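Phosphoglycerate kinase (Coxiella burnetii, PDB 4NG4) catalyses the reversible glycolytic transfer of a phosphate group between (2R)-3-phospho-glyceroyl phosphate and ADP, yielding (2R)-3-phosphoglycerate and ATP. Local coordinates at residues F14-N19 with L177-V182; N24-I29 with Y168-C173; F147-F152 with L391-I396. One frame throughout, in Å; residues are numbered along the deposited sequence.

Contact 1 of 3, residues F14-N19 with L177-V182; sequences FLSMSN and LLISEV
Phe14 and Ser16 of the N-terminal loop touch one flank of the helical segment 177-182, through Leu178, Ile179 and Val182. The apolar part of the contact belongs chiefly to the Phe14 ring. Its CZ atom lies 3.7 Å from CD2 of Leu178, and the same corner approaches CG1 of Val182 at 4.4 Å, one helical turn further on. The ring comes to both methyls at a slant. With chi1 of 47°, CG of Phe14 sits between the backbone N and the carbonyl carbon, which swings the ring off the loop and toward the helix. Its neighbours on another side are Ile394, Leu397 and Thr398 of helix 392-401, so the ring is wedged between two helices.

The second meeting point has mixed character. Ile179 reaches out along CG1 to its terminal CD1 methyl, which abuts the Ser16 side chain 4.0 Å from CB and close beside OG. The side-chain hydrogen bond here lies within the loop: the hydroxyls of Ser16 and Ser18 are joined, OG to OG, at 2.7 Å. OG of Ser16 stands anti to the backbone N (chi1 170°), turned to where it can meet both the Ile179 methyl and the second hydroxyl. Leu15 and Met17 are held by backbone hydrogen bonds to Ala174, at the end of strand 171-174 just before the helix.

The loop thus lies along the junction of strand 171-174 and helix 176-190. That helix is the interdomain helix of the two-domain phosphoglycerate kinase fold, and Glu181 on it is hydrogen-bonded to Tyr374, in an outer strand of the other domain's sheet, and to Ser376 just after it.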
loop_
_atom_site.group_PDB
_atom_site.type_symbol
_atom_site.label_atom_id
_atom_site.label_comp_id
_atom_site.label_asym_id
_atom_site.label_seq_id
_atom_site.Cartn_x
_atom_site.Cartn_y
_atom_site.Cartn_z
ATOM N N PHE A 14 -10.330 15.458 -7.961
ATOM C CA PHE A 14 -10.350 16.416 -6.854
ATOM C C PHE A 14 -9.319 17.532 -7.048
ATOM O O PHE A 14 -8.502 17.483 -7.967
ATOM C CB PHE A 14 -10.112 15.698 -5.520
ATOM C CG PHE A 14 -8.974 14.732 -5.541
ATOM C CD1 PHE A 14 -7.666 15.184 -5.609
ATOM C CD2 PHE A 14 -9.206 13.365 -5.476
ATOM C CE1 PHE A 14 -6.608 14.293 -5.628
ATOM C CE2 PHE A 14 -8.153 12.464 -5.484
ATOM C CZ PHE A 14 -6.851 12.928 -5.558
ATOM N N LEU A 15 -9.358 18.526 -6.160
ATOM C CA LEU A 15 -8.440 19.670 -6.207
ATOM C C LEU A 15 -7.021 19.313 -5.764
ATOM O O LEU A 15 -6.817 18.414 -4.950
ATOM C CB LEU A 15 -8.950 20.820 -5.330
ATOM C CG LEU A 15 -10.237 21.502 -5.778
ATOM C CD1 LEU A 15 -10.737 22.457 -4.710
ATOM C CD2 LEU A 15 -10.024 22.213 -7.090
ATOM N N SER A 16 -6.061 20.069 -6.295
ATOM C CA SER A 16 -4.645 19.847 -6.055
ATOM C C SER A 16 -3.969 21.101 -5.502
ATOM O O SER A 16 -4.430 22.224 -5.733
ATOM C CB SER A 16 -3.969 19.429 -7.361
ATOM O OG SER A 16 -2.558 19.426 -7.215
ATOM N N MET A 17 -2.865 20.892 -4.784
ATOM C CA MET A 17 -2.058 21.985 -4.231
ATOM C C MET A 17 -1.408 22.827 -5.342
ATOM O O MET A 17 -1.239 24.038 -5.200
ATOM C CB MET A 17 -0.989 21.399 -3.294
ATOM C CG MET A 17 -0.040 22.414 -2.667
ATOM S SD MET A 17 0.752 21.810 -1.163
ATOM C CE MET A 17 2.388 22.529 -1.357
ATOM N N SER A 18 -1.061 22.178 -6.448
ATOM C CA SER A 18 -0.449 22.840 -7.599
ATOM C C SER A 18 -1.362 23.873 -8.267
ATOM O O SER A 18 -0.877 24.851 -8.851
ATOM C CB SER A 18 -0.032 21.793 -8.636
ATOM O OG SER A 18 -1.126 20.965 -8.983
ATOM N N ASN A 19 -2.672 23.643 -8.188
ATOM C CA ASN A 19 -3.659 24.515 -8.838
ATOM C C ASN A 19 -4.212 25.612 -7.923
ATOM O O ASN A 19 -5.067 26.398 -8.345
ATOM C CB ASN A 19 -4.813 23.676 -9.407
ATOM C CG ASN A 19 -4.457 23.015 -10.731
ATOM O OD1 ASN A 19 -4.290 23.685 -11.749
ATOM N ND2 ASN A 19 -4.352 21.691 -10.719
ATOM N N LEU A 177 2.192 13.963 -3.230
ATOM C CA LEU A 177 2.464 12.548 -2.939
ATOM C C LEU A 177 1.218 11.694 -3.138
ATOM O O LEU A 177 1.261 10.689 -3.834
ATOM C CB LEU A 177 3.031 12.359 -1.531
ATOM C CG LEU A 177 4.551 12.450 -1.453
ATOM C CD1 LEU A 177 5.050 13.789 -1.991
ATOM C CD2 LEU A 177 5.002 12.233 -0.022
ATOM N N LEU A 178 0.107 12.122 -2.543
ATOM C CA LEU A 178 -1.178 11.459 -2.719
ATOM C C LEU A 178 -1.505 11.485 -4.203
ATOM O O LEU A 178 -2.116 10.541 -4.717
ATOM C CB LEU A 178 -2.255 12.147 -1.861
ATOM C CG LEU A 178 -3.627 11.490 -1.699
ATOM C CD1 LEU A 178 -4.251 11.943 -0.406
ATOM C CD2 LEU A 178 -4.552 11.808 -2.886
ATOM N N ILE A 179 -1.018 12.532 -4.888
ATOM C CA ILE A 179 -1.149 12.632 -6.341
ATOM C C ILE A 179 -0.332 11.564 -7.072
ATOM O O ILE A 179 -0.853 10.898 -7.961
ATOM C CB ILE A 179 -0.771 14.022 -6.889
ATOM C CG1 ILE A 179 -1.814 15.064 -6.482
ATOM C CG2 ILE A 179 -0.676 13.990 -8.400
ATOM C CD1 ILE A 179 -1.389 16.496 -6.756
ATOM N N SER A 180 0.939 11.399 -6.718
ATOM C CA SER A 180 1.757 10.380 -7.367
ATOM C C SER A 180 1.126 9.016 -7.169
ATOM O O SER A 180 0.903 8.280 -8.136
ATOM C CB SER A 180 3.187 10.376 -6.822
ATOM O OG SER A 180 3.753 11.676 -6.893
ATOM N N GLU A 181 0.821 8.698 -5.912
ATOM C CA GLU A 181 0.239 7.407 -5.567
ATOM C C GLU A 181 -1.086 7.178 -6.296
ATOM O O GLU A 181 -1.305 6.105 -6.839
ATOM C CB GLU A 181 0.050 7.271 -4.056
ATOM C CG GLU A 181 -0.337 5.849 -3.612
ATOM C CD GLU A 181 0.820 5.014 -3.066
ATOM O OE1 GLU A 181 1.953 5.516 -2.934
ATOM O OE2 GLU A 181 0.576 3.844 -2.747
ATOM N N VAL A 182 -1.971 8.166 -6.321
ATOM C CA VAL A 182 -3.236 7.977 -7.027
ATOM C C VAL A 182 -2.984 7.816 -8.528
ATOM O O VAL A 182 -3.548 6.929 -9.158
ATOM C CB VAL A 182 -4.257 9.110 -6.778
ATOM C CG1 VAL A 182 -3.779 10.421 -7.379
ATOM C CG2 VAL A 182 -5.609 8.735 -7.357
#

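Contact 2 of 3, residues N24-I29 with Y168-C173; sequences NKRVMI and YAKLAC
Lys25 and Arg26, where the chain enters strand 26-31, face Lys170 and Leu171, where it enters strand 171-174; the two strands run parallel with strand 146-149 between them, and CA of Lys25 lies 11.1 Å from CA of Leu171. The gap is bridged from the first segment by the long side chains of Lys25 and Arg26. Beyond CG the Lys25 chain is extended, passing Ile146, the first residue of the middle strand, which it touches. Its NZ arrives 3.9 Å from CD2 of Leu171, the two side chains crossing at about a right angle, so an ammonium group rests beside a methyl group.

The other pair is basic on both sides. Arg26 bends at chi3 (-74°), which turns its guanidinium toward segment 168-173, while Lys170 is kinked at chi2 and chi3. NH2 of Arg26 and NZ of Lys170 come within 3.9 Å, the ammonium lying obliquely to the guanidinium plane. Each is drawn to a different backbone carbonyl: Lys170 NZ is hydrogen-bonded to Cys144 O, and Arg26 NH1 makes a weak bond to Glu142 O.

The like charges would by themselves disfavour this approach. The carbonyls of Glu142, the last residue of helix 134-142, and of Cys144 just beyond it probably offset part of that cost. The pair may be tolerated because each cation has its own carbonyl partner, and it adds no attraction between the strands.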
loop_
_atom_site.group_PDB
_atom_site.type_symbol
_atom_site.label_atom_id
_atom_site.label_comp_id
_atom_site.label_asym_id
_atom_site.label_seq_id
_atom_site.Cartn_x
_atom_site.Cartn_y
_atom_site.Cartn_z
ATOM N N ASN A 24 1.049 33.635 1.249
ATOM C CA ASN A 24 0.734 34.257 2.543
ATOM C C ASN A 24 -0.431 33.611 3.294
ATOM O O ASN A 24 -0.948 34.182 4.255
ATOM C CB ASN A 24 0.469 35.763 2.362
ATOM C CG ASN A 24 1.048 36.595 3.479
ATOM O OD1 ASN A 24 0.507 36.648 4.584
ATOM N ND2 ASN A 24 2.159 37.257 3.194
ATOM N N LYS A 25 -0.838 32.421 2.869
ATOM C CA LYS A 25 -1.957 31.738 3.501
ATOM C C LYS A 25 -1.466 30.807 4.605
ATOM O O LYS A 25 -0.282 30.462 4.667
ATOM C CB LYS A 25 -2.769 30.965 2.457
ATOM C CG LYS A 25 -3.683 31.846 1.603
ATOM C CD LYS A 25 -4.711 31.003 0.851
ATOM C CE LYS A 25 -5.897 31.822 0.358
ATOM N NZ LYS A 25 -7.037 30.918 0.011
ATOM N N ARG A 26 -2.383 30.430 5.489
ATOM C CA ARG A 26 -2.115 29.396 6.484
ATOM C C ARG A 26 -2.451 28.063 5.854
ATOM O O ARG A 26 -3.596 27.843 5.461
ATOM C CB ARG A 26 -2.971 29.597 7.730
ATOM C CG ARG A 26 -2.647 30.854 8.523
ATOM C CD ARG A 26 -3.586 30.973 9.701
ATOM N NE ARG A 26 -4.934 31.367 9.287
ATOM C CZ ARG A 26 -6.066 31.014 9.905
ATOM N NH1 ARG A 26 -6.054 30.222 10.979
ATOM N NH2 ARG A 26 -7.233 31.449 9.438
ATOM N N VAL A 27 -1.450 27.191 5.747
ATOM C CA VAL A 27 -1.594 25.928 5.032
ATOM C C VAL A 27 -1.285 24.781 5.957
ATOM O O VAL A 27 -0.203 24.709 6.534
ATOM C CB VAL A 27 -0.659 25.846 3.806
ATOM C CG1 VAL A 27 -0.768 24.477 3.145
ATOM C CG2 VAL A 27 -0.988 26.958 2.808
ATOM N N MET A 28 -2.246 23.875 6.060
ATOM C CA MET A 28 -2.165 22.730 6.949
ATOM C C MET A 28 -1.945 21.474 6.100
ATOM O O MET A 28 -2.848 21.034 5.383
ATOM C CB MET A 28 -3.460 22.646 7.754
ATOM C CG MET A 28 -3.313 22.039 9.130
ATOM S SD MET A 28 -4.847 22.161 10.069
ATOM C CE MET A 28 -4.202 22.735 11.642
ATOM N N ILE A 29 -0.732 20.926 6.161
ATOM C CA ILE A 29 -0.357 19.749 5.380
ATOM C C ILE A 29 -0.324 18.499 6.259
ATOM O O ILE A 29 0.511 18.389 7.147
ATOM C CB ILE A 29 1.034 19.925 4.737
ATOM C CG1 ILE A 29 1.082 21.196 3.896
ATOM C CG2 ILE A 29 1.389 18.725 3.868
ATOM C CD1 ILE A 29 2.483 21.535 3.446
ATOM N N TYR A 168 -14.717 20.155 6.793
ATOM C CA TYR A 168 -15.090 21.512 7.261
ATOM C C TYR A 168 -14.045 22.628 7.023
ATOM O O TYR A 168 -14.187 23.726 7.562
ATOM C CB TYR A 168 -15.416 21.466 8.765
ATOM C CG TYR A 168 -16.469 20.450 9.151
ATOM C CD1 TYR A 168 -17.819 20.692 8.898
ATOM C CD2 TYR A 168 -16.117 19.248 9.768
ATOM C CE1 TYR A 168 -18.800 19.769 9.246
ATOM C CE2 TYR A 168 -17.092 18.305 10.123
ATOM C CZ TYR A 168 -18.435 18.581 9.857
ATOM O OH TYR A 168 -19.417 17.674 10.198
ATOM N N ALA A 169 -13.002 22.350 6.240
ATOM C CA ALA A 169 -11.952 23.341 5.968
ATOM C C ALA A 169 -12.341 24.230 4.786
ATOM O O ALA A 169 -12.811 23.723 3.767
ATOM C CB ALA A 169 -10.630 22.653 5.694
ATOM N N LYS A 170 -12.139 25.546 4.933
ATOM C CA LYS A 170 -12.444 26.556 3.887
ATOM C C LYS A 170 -12.125 26.079 2.479
ATOM O O LYS A 170 -12.941 26.195 1.576
ATOM C CB LYS A 170 -11.641 27.841 4.139
ATOM C CG LYS A 170 -12.353 28.912 4.974
ATOM C CD LYS A 170 -11.402 29.599 5.967
ATOM C CE LYS A 170 -11.170 28.709 7.203
ATOM N NZ LYS A 170 -10.259 29.321 8.223
ATOM N N LEU A 171 -10.926 25.526 2.321
ATOM C CA LEU A 171 -10.425 25.052 1.040
ATOM C C LEU A 171 -9.658 23.745 1.295
ATOM O O LEU A 171 -8.757 23.710 2.133
ATOM C CB LEU A 171 -9.529 26.145 0.435
ATOM C CG LEU A 171 -9.624 26.509 -1.054
ATOM C CD1 LEU A 171 -10.968 26.142 -1.668
ATOM C CD2 LEU A 171 -9.336 28.001 -1.269
ATOM N N ALA A 172 -10.041 22.664 0.617
ATOM C CA ALA A 172 -9.394 21.352 0.835
ATOM C C ALA A 172 -8.927 20.732 -0.480
ATOM O O ALA A 172 -9.619 20.823 -1.500
ATOM C CB ALA A 172 -10.334 20.405 1.569
ATOM N N CYS A 173 -7.752 20.109 -0.447
ATOM C CA CYS A 173 -7.135 19.539 -1.642
ATOM C C CYS A 173 -6.165 18.409 -1.286
ATOM O O CYS A 173 -5.947 18.104 -0.110
ATOM C CB CYS A 173 -6.394 20.631 -2.400
ATOM S SG CYS A 173 -5.070 21.331 -1.456
#

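Contact 3 of 3, residues F147-F152 with L391-I396; sequences FVMDAF and LPAIKI
Met149 meets Ala393, and Phe152 meets Leu391 and Ile394, because both side chains of segment 147-152 leave the backbone with CG anti to N (chi1 -180° for Met149 and -175° for Phe152). Met149 then folds at chi2 (44°), so that its chain curls and touches the same small residue at two places. CE lies 3.8 Å from CB of Ala393, and CG lies 4.1 Å from that CB. The alanine methyl, directed from the helix toward the strand, is thereby held in the crook of the methionine, at the point where the two backbones come nearest: CA of Met149 is 7.5 Å from CA of Ala393.

Phe152 carries its ring to Leu391 and Ile394, where helix 392-401 begins. CE1 is the atom that meets two branched residues, at 4.1 Å from CD2 of Leu391 and 4.1 Å from CD1 of Ile394. CZ shares the Leu391 methyl. The leucine side chain runs across the phenylalanine at about a right angle, whereas the isoleucine comes in slantwise. Helix 176-190 borders both side chains through Leu178, beside Met149, and Glu181 and Leu185, beside Phe152.

Backbone bonding around Leu391 stays within the helix start: Lys395 N donates to Leu391 O at 3.1 Å, with a weaker bond to that oxygen from Ile394 N.

The side chain of Phe152 is about 8 Å from that of Asp32, and that of Met149 about 8 Å from that of His70, both predicted to bind substrate. Methyl, methylene and aromatic carbons make the meeting apolar, so it is held by dispersion and the burial of Met149, Phe152 and Ala393. Such packing has little directional demand, and it fastens the C-terminal helix onto the N-terminal domain.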
loop_
_atom_site.group_PDB
_atom_site.type_symbol
_atom_site.label_atom_id
_atom_site.label_comp_id
_atom_site.label_asym_id
_atom_site.label_seq_id
_atom_site.Cartn_x
_atom_site.Cartn_y
_atom_site.Cartn_z
ATOM N N PHE A 147 -6.434 23.240 3.609
ATOM C CA PHE A 147 -5.984 21.933 4.086
ATOM C C PHE A 147 -5.492 21.097 2.919
ATOM O O PHE A 147 -6.183 20.982 1.909
ATOM C CB PHE A 147 -7.116 21.194 4.797
ATOM C CG PHE A 147 -6.739 19.812 5.264
ATOM C CD1 PHE A 147 -5.692 19.631 6.156
ATOM C CD2 PHE A 147 -7.426 18.692 4.810
ATOM C CE1 PHE A 147 -5.339 18.377 6.599
ATOM C CE2 PHE A 147 -7.071 17.427 5.241
ATOM C CZ PHE A 147 -6.026 17.271 6.141
ATOM N N VAL A 148 -4.308 20.507 3.076
ATOM C CA VAL A 148 -3.711 19.662 2.052
ATOM C C VAL A 148 -3.534 18.240 2.592
ATOM O O VAL A 148 -2.656 18.002 3.428
ATOM C CB VAL A 148 -2.348 20.215 1.611
ATOM C CG1 VAL A 148 -1.803 19.413 0.455
ATOM C CG2 VAL A 148 -2.486 21.651 1.211
ATOM N N MET A 149 -4.379 17.313 2.134
ATOM C CA MET A 149 -4.232 15.901 2.468
ATOM C C MET A 149 -3.171 15.302 1.575
ATOM O O MET A 149 -3.431 14.999 0.414
ATOM C CB MET A 149 -5.551 15.132 2.303
ATOM C CG MET A 149 -5.472 13.623 2.645
ATOM S SD MET A 149 -4.553 13.260 4.154
ATOM C CE MET A 149 -5.228 11.671 4.613
ATOM N N ASP A 150 -1.984 15.115 2.139
ATOM C CA ASP A 150 -0.846 14.571 1.422
ATOM C C ASP A 150 -0.396 13.259 2.070
ATOM O O ASP A 150 0.799 12.979 2.105
ATOM C CB ASP A 150 0.280 15.605 1.455
ATOM C CG ASP A 150 1.403 15.300 0.488
ATOM O OD1 ASP A 150 1.121 14.940 -0.684
ATOM O OD2 ASP A 150 2.579 15.444 0.904
ATOM N N ALA A 151 -1.352 12.457 2.558
ATOM C CA ALA A 151 -1.048 11.253 3.356
ATOM C C ALA A 151 -1.851 9.983 2.962
ATOM O O ALA A 151 -2.680 9.479 3.745
ATOM C CB ALA A 151 -1.252 11.569 4.831
ATOM N N PHE A 152 -1.579 9.452 1.765
ATOM C CA PHE A 152 -2.307 8.284 1.250
ATOM C C PHE A 152 -2.250 7.060 2.182
ATOM O O PHE A 152 -3.226 6.307 2.276
ATOM C CB PHE A 152 -1.801 7.896 -0.148
ATOM C CG PHE A 152 -2.583 6.772 -0.795
ATOM C CD1 PHE A 152 -3.721 7.043 -1.543
ATOM C CD2 PHE A 152 -2.182 5.457 -0.660
ATOM C CE1 PHE A 152 -4.451 6.021 -2.141
ATOM C CE2 PHE A 152 -2.901 4.436 -1.257
ATOM C CZ PHE A 152 -4.040 4.719 -1.997
ATOM N N LEU A 391 -12.163 5.469 -0.463
ATOM C CA LEU A 391 -11.342 5.878 0.678
ATOM C C LEU A 391 -11.786 7.247 1.188
ATOM O O LEU A 391 -11.762 8.207 0.430
ATOM C CB LEU A 391 -9.858 5.933 0.299
ATOM C CG LEU A 391 -9.099 4.606 0.393
ATOM C CD1 LEU A 391 -9.699 3.551 -0.534
ATOM C CD2 LEU A 391 -7.615 4.824 0.104
ATOM N N PRO A 392 -12.162 7.346 2.482
ATOM C CA PRO A 392 -12.743 8.574 3.033
ATOM C C PRO A 392 -11.992 9.859 2.722
ATOM O O PRO A 392 -12.623 10.870 2.437
ATOM C CB PRO A 392 -12.713 8.327 4.539
ATOM C CG PRO A 392 -12.781 6.857 4.677
ATOM C CD PRO A 392 -12.048 6.292 3.511
ATOM N N ALA A 393 -10.667 9.832 2.795
ATOM C CA ALA A 393 -9.873 11.030 2.534
ATOM C C ALA A 393 -10.117 11.538 1.129
ATOM O O ALA A 393 -10.297 12.738 0.924
ATOM C CB ALA A 393 -8.406 10.746 2.727
ATOM N N ILE A 394 -10.125 10.609 0.176
ATOM C CA ILE A 394 -10.273 10.916 -1.248
ATOM C C ILE A 394 -11.679 11.392 -1.588
ATOM O O ILE A 394 -11.861 12.322 -2.382
ATOM C CB ILE A 394 -9.939 9.682 -2.105
ATOM C CG1 ILE A 394 -8.437 9.375 -2.014
ATOM C CG2 ILE A 394 -10.361 9.895 -3.556
ATOM C CD1 ILE A 394 -8.103 7.890 -2.059
ATOM N N LYS A 395 -12.671 10.752 -0.987
ATOM C CA LYS A 395 -14.049 11.117 -1.217
ATOM C C LYS A 395 -14.230 12.615 -0.971
ATOM O O LYS A 395 -14.713 13.340 -1.844
ATOM C CB LYS A 395 -14.978 10.306 -0.310
ATOM C CG LYS A 395 -16.412 10.263 -0.804
ATOM C CD LYS A 395 -17.378 9.742 0.255
ATOM C CE LYS A 395 -18.765 9.494 -0.340
ATOM N NZ LYS A 395 -19.851 9.467 0.691
ATOM N N ILE A 396 -13.799 13.076 0.201
ATOM C CA ILE A 396 -14.005 14.458 0.600
ATOM C C ILE A 396 -13.228 15.424 -0.288
ATOM O O ILE A 396 -13.737 16.496 -0.615
ATOM C CB ILE A 396 -13.652 14.698 2.094
ATOM C CG1 ILE A 396 -14.442 13.745 2.992
ATOM C CG2 ILE A 396 -13.960 16.149 2.505
ATOM C CD1 ILE A 396 -14.276 14.024 4.468
#

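From the N terminus, the chain first lays down loop 14-19, whose partner 177-182 arrives after 157 intervening residues; contact 1 therefore closes nearly the whole N-terminal domain into one loop. Contact 2 is nested inside it, joining the parallel sheet's first strand in chain order, 26-31, to its last, 171-174. Contact 3 starts on strand 146-149, between those two strands, and ends on helix 392-401 after the chain has built the nucleotide-binding domain and returned, so it crosses both others. Across the sheet Met28 O probably bonds Val148 N, and Leu171 O Phe147 N, while Asp150 OD1 probably bonds Leu177 N, tying contact 3 to contact 1.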